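Local coordinates for oxidoreductase, NAD-binding/iron-sulfur cluster-binding protein (Nitratireductor pacificus pht-3B, PDB 6ZXU), which is a catabolic reductive dehalogenase that carries cobalamin and two iron-sulfur clusters, probably using them to remove halogen from its organic substrates by reduction, at residues A[312-326]-A[684-698]. Numbering follows the deposited sequence.
Sequences AKRGDFFKRAEAGDL and LQPPPGTTLDAVLPV
Arg314 is the bump and the irregular loop 684-698 the hollow: the loop bends round the arginine's end and presents main-chain carbonyls to it. With CG anti to the backbone N (chi1 175°) and a bend at chi2, the guanidinium reaches the loop near the type I turn 691-694. Arg314 NE meets Thr691 O at 2.9 Å, from above the carbonyl plane, and its NH2 meets Ala694 O at 2.8 Å in a nearly straight bond (165°). One hydrogen each of NH1 and NH2 grips Asp325 end-on, on OD2 and OD1 respectively. Asp325 OD1 also accepts Leu696 N at 2.9 Å, while OD2 takes Arg320 NE on its anti lone pair, so the buried carboxylate is likely to stay ionised between two arginines.

Arg320 fills a second slot, its guanidinium sandwiched between Pro686 CD and Val698 CG2. Its edge bridges two distant points of the loop, NH1 reaching Leu684 O and Arg320 NH2 lying 2.9 Å from Leu696 O. Pro686 packs against both arginines, its CB over a face of Arg314 and CG 3.6 Å from Arg314 NH1. Leu692 pushes CD2 against the helix, 3.6 Å from Lys319 O and beside Ala323 CB. Replacing Arg314 with a leucine would probably leave the carbonyls of Thr691 and Ala694 without these donors and Asp325 with half its charge partners.

Val698 N closes on Asp325 O at 3.0 Å. The arrangement is a buried Arg-Asp-Arg salt-bridge network clasping a loop to the short helix 317-323, at whose start Phe317 binds cobalamin through its backbone N.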
# COMPACT_ATOMS: atom_id res chain seq x y z
N ALA A 312 18.03 -19.10 0.38
CA ALA A 312 18.46 -18.40 -0.81
C ALA A 312 17.29 -17.49 -1.35
O ALA A 312 16.14 -17.90 -1.32
CB ALA A 312 18.89 -19.41 -1.89
N LYS A 313 17.59 -16.29 -1.84
CA LYS A 313 16.60 -15.51 -2.60
C LYS A 313 16.02 -16.32 -3.78
O LYS A 313 14.90 -16.16 -4.15
CB LYS A 313 17.17 -14.22 -3.19
CG LYS A 313 16.96 -13.05 -2.33
CD LYS A 313 17.29 -11.72 -2.95
CE LYS A 313 16.15 -11.29 -3.83
NZ LYS A 313 16.45 -9.85 -4.19
N ARG A 314 16.83 -17.19 -4.32
CA ARG A 314 16.44 -18.07 -5.38
C ARG A 314 15.30 -19.03 -4.98
O ARG A 314 14.64 -19.64 -5.85
CB ARG A 314 17.68 -18.84 -5.89
CG ARG A 314 17.44 -19.92 -6.96
CD ARG A 314 16.88 -19.39 -8.30
NE ARG A 314 16.80 -20.51 -9.21
CZ ARG A 314 15.85 -21.45 -9.18
NH1 ARG A 314 14.86 -21.32 -8.36
NH2 ARG A 314 15.85 -22.47 -10.00
N GLY A 315 15.02 -19.16 -3.68
CA GLY A 315 13.91 -19.96 -3.19
C GLY A 315 12.57 -19.27 -3.04
O GLY A 315 11.57 -19.96 -2.80
N ASP A 316 12.54 -17.94 -3.11
CA ASP A 316 11.30 -17.15 -3.26
C ASP A 316 10.55 -17.82 -4.44
O ASP A 316 11.13 -18.00 -5.49
CB ASP A 316 11.76 -15.71 -3.53
CG ASP A 316 10.71 -14.78 -4.25
OD1 ASP A 316 9.87 -15.26 -5.01
OD2 ASP A 316 10.84 -13.49 -4.08
N PHE A 317 9.29 -18.19 -4.29
CA PHE A 317 8.61 -18.90 -5.33
C PHE A 317 8.29 -18.10 -6.59
O PHE A 317 8.12 -18.74 -7.62
CB PHE A 317 7.36 -19.64 -4.87
CG PHE A 317 7.62 -21.06 -4.47
CD1 PHE A 317 8.41 -21.34 -3.42
CD2 PHE A 317 6.98 -22.13 -5.12
CE1 PHE A 317 8.67 -22.66 -3.03
CE2 PHE A 317 7.23 -23.43 -4.77
CZ PHE A 317 8.09 -23.70 -3.69
N PHE A 318 8.30 -16.78 -6.58
CA PHE A 318 8.33 -16.05 -7.88
C PHE A 318 9.64 -16.29 -8.62
O PHE A 318 9.63 -16.40 -9.83
CB PHE A 318 8.12 -14.57 -7.69
CG PHE A 318 6.72 -14.20 -7.26
CD1 PHE A 318 5.64 -14.78 -7.90
CD2 PHE A 318 6.50 -13.35 -6.17
CE1 PHE A 318 4.35 -14.47 -7.51
CE2 PHE A 318 5.19 -13.07 -5.76
CZ PHE A 318 4.16 -13.60 -6.45
N LYS A 319 10.78 -16.29 -7.92
CA LYS A 319 12.07 -16.60 -8.53
C LYS A 319 12.11 -18.04 -9.04
O LYS A 319 12.63 -18.32 -10.13
CB LYS A 319 13.23 -16.35 -7.57
CG LYS A 319 13.33 -14.95 -7.05
CD LYS A 319 13.03 -14.03 -8.15
CE LYS A 319 13.73 -12.71 -8.02
NZ LYS A 319 13.27 -11.95 -6.93
N ARG A 320 11.47 -18.96 -8.34
CA ARG A 320 11.36 -20.32 -8.81
C ARG A 320 10.57 -20.43 -10.08
O ARG A 320 10.95 -21.13 -11.02
CB ARG A 320 10.79 -21.23 -7.75
CG ARG A 320 11.63 -21.30 -6.48
CD ARG A 320 11.36 -22.55 -5.64
NE ARG A 320 11.86 -23.79 -6.24
CZ ARG A 320 11.97 -24.96 -5.62
NH1 ARG A 320 11.65 -25.09 -4.33
NH2 ARG A 320 12.33 -26.01 -6.29
N ALA A 321 9.46 -19.68 -10.16
CA ALA A 321 8.65 -19.64 -11.37
C ALA A 321 9.44 -19.08 -12.56
O ALA A 321 9.43 -19.67 -13.60
CB ALA A 321 7.38 -18.80 -11.12
N GLU A 322 10.13 -17.95 -12.35
CA GLU A 322 10.94 -17.33 -13.34
C GLU A 322 12.01 -18.30 -13.87
O GLU A 322 12.31 -18.29 -15.04
CB GLU A 322 11.66 -16.14 -12.74
CG GLU A 322 12.49 -15.44 -13.76
CD GLU A 322 13.06 -14.13 -13.27
OE1 GLU A 322 12.76 -13.66 -12.09
OE2 GLU A 322 13.88 -13.57 -14.09
N ALA A 323 12.62 -19.10 -12.99
CA ALA A 323 13.69 -20.01 -13.36
C ALA A 323 13.19 -21.25 -14.12
O ALA A 323 13.99 -21.93 -14.72
CB ALA A 323 14.46 -20.48 -12.16
N GLY A 324 11.89 -21.55 -14.03
CA GLY A 324 11.30 -22.73 -14.65
C GLY A 324 10.95 -23.83 -13.70
O GLY A 324 10.41 -24.84 -14.15
N ASP A 325 11.21 -23.68 -12.39
CA ASP A 325 10.92 -24.75 -11.40
C ASP A 325 9.48 -25.17 -11.35
O ASP A 325 9.18 -26.25 -10.90
CB ASP A 325 11.30 -24.28 -9.99
CG ASP A 325 12.77 -23.87 -9.82
OD1 ASP A 325 13.58 -23.95 -10.78
OD2 ASP A 325 13.15 -23.48 -8.64
N LEU A 326 8.55 -24.30 -11.78
CA LEU A 326 7.11 -24.62 -11.68
C LEU A 326 6.45 -24.94 -13.06
O LEU A 326 5.23 -24.88 -13.20
CB LEU A 326 6.38 -23.45 -11.04
CG LEU A 326 6.41 -23.25 -9.54
CD1 LEU A 326 7.74 -23.24 -8.96
CD2 LEU A 326 5.79 -21.90 -9.10
N LEU A 684 14.01 -28.37 0.85
CA LEU A 684 13.34 -28.56 -0.43
C LEU A 684 13.40 -27.32 -1.28
O LEU A 684 12.63 -27.20 -2.24
CB LEU A 684 11.89 -29.00 -0.19
CG LEU A 684 11.76 -30.36 0.54
CD1 LEU A 684 10.29 -30.69 0.78
CD2 LEU A 684 12.37 -31.44 -0.35
N GLN A 685 14.31 -26.42 -0.96
CA GLN A 685 14.53 -25.21 -1.67
C GLN A 685 15.86 -25.33 -2.47
O GLN A 685 16.68 -26.13 -2.09
CB GLN A 685 14.61 -24.04 -0.69
CG GLN A 685 13.26 -23.70 -0.07
CD GLN A 685 12.35 -22.92 -1.02
OE1 GLN A 685 12.20 -23.28 -2.16
NE2 GLN A 685 11.71 -21.85 -0.51
N PRO A 686 16.06 -24.49 -3.49
CA PRO A 686 17.42 -24.35 -4.09
C PRO A 686 18.37 -23.89 -3.00
O PRO A 686 18.03 -22.99 -2.20
CB PRO A 686 17.26 -23.22 -5.10
CG PRO A 686 15.77 -23.07 -5.29
CD PRO A 686 15.10 -23.52 -4.08
N PRO A 687 19.50 -24.57 -2.89
CA PRO A 687 20.43 -24.24 -1.77
C PRO A 687 21.01 -22.86 -1.93
O PRO A 687 21.01 -22.32 -3.04
CB PRO A 687 21.50 -25.36 -1.88
CG PRO A 687 21.29 -26.00 -3.23
CD PRO A 687 19.86 -25.81 -3.60
N PRO A 688 21.56 -22.27 -0.85
CA PRO A 688 22.28 -21.00 -0.97
C PRO A 688 23.37 -21.07 -2.04
O PRO A 688 24.03 -22.09 -2.18
CB PRO A 688 22.89 -20.81 0.40
CG PRO A 688 21.97 -21.51 1.33
CD PRO A 688 21.46 -22.69 0.57
N GLY A 689 23.46 -19.99 -2.81
CA GLY A 689 24.34 -19.89 -3.97
C GLY A 689 23.71 -20.25 -5.31
O GLY A 689 24.34 -20.01 -6.36
N THR A 690 22.52 -20.85 -5.34
CA THR A 690 21.87 -21.19 -6.57
C THR A 690 21.36 -19.91 -7.24
O THR A 690 20.82 -19.02 -6.58
CB THR A 690 20.72 -22.15 -6.34
OG1 THR A 690 21.16 -23.26 -5.51
CG2 THR A 690 20.22 -22.68 -7.64
N THR A 691 21.51 -19.84 -8.56
CA THR A 691 21.04 -18.66 -9.32
C THR A 691 19.89 -19.00 -10.25
O THR A 691 19.43 -20.14 -10.34
CB THR A 691 22.19 -18.08 -10.16
OG1 THR A 691 22.46 -18.97 -11.24
CG2 THR A 691 23.39 -17.85 -9.27
N LEU A 692 19.33 -17.97 -10.86
CA LEU A 692 18.25 -18.12 -11.85
C LEU A 692 18.66 -18.93 -13.08
O LEU A 692 17.77 -19.49 -13.76
CB LEU A 692 17.79 -16.74 -12.32
CG LEU A 692 16.97 -15.93 -11.32
CD1 LEU A 692 16.82 -14.47 -11.73
CD2 LEU A 692 15.58 -16.60 -11.13
N ASP A 693 19.96 -19.06 -13.33
CA ASP A 693 20.44 -19.90 -14.45
C ASP A 693 20.23 -21.37 -14.24
O ASP A 693 20.28 -22.11 -15.19
CB ASP A 693 21.91 -19.66 -14.73
N ALA A 694 20.06 -21.83 -13.00
CA ALA A 694 19.79 -23.25 -12.77
C ALA A 694 18.29 -23.47 -12.64
O ALA A 694 17.55 -22.57 -12.25
CB ALA A 694 20.44 -23.69 -11.49
N VAL A 695 17.85 -24.71 -12.87
CA VAL A 695 16.49 -25.12 -12.72
C VAL A 695 16.39 -26.24 -11.69
O VAL A 695 17.20 -27.17 -11.71
CB VAL A 695 15.91 -25.64 -14.05
CG1 VAL A 695 14.44 -25.94 -13.87
CG2 VAL A 695 16.00 -24.55 -15.11
N LEU A 696 15.42 -26.13 -10.79
CA LEU A 696 15.16 -27.13 -9.78
C LEU A 696 13.65 -27.39 -9.74
O LEU A 696 12.93 -26.73 -9.00
CB LEU A 696 15.71 -26.68 -8.39
CG LEU A 696 15.50 -27.75 -7.27
CD1 LEU A 696 16.28 -29.03 -7.52
CD2 LEU A 696 15.81 -27.21 -5.89
N PRO A 697 13.21 -28.41 -10.46
CA PRO A 697 11.76 -28.71 -10.48
C PRO A 697 11.21 -28.88 -9.08
O PRO A 697 11.85 -29.53 -8.24
CB PRO A 697 11.66 -29.98 -11.28
CG PRO A 697 12.89 -29.92 -12.19
CD PRO A 697 13.99 -29.34 -11.35
N VAL A 698 10.06 -28.25 -8.81
CA VAL A 698 9.56 -28.28 -7.45
C VAL A 698 9.22 -29.74 -7.06
O VAL A 698 8.55 -30.45 -7.80
CB VAL A 698 8.34 -27.36 -7.29
CG1 VAL A 698 7.70 -27.55 -5.94
CG2 VAL A 698 8.79 -25.92 -7.31
O HOH W 1 17.50 -21.95 0.23
O HOH W 2 11.94 -28.63 -4.57
O HOH W 3 16.39 -21.26 -15.46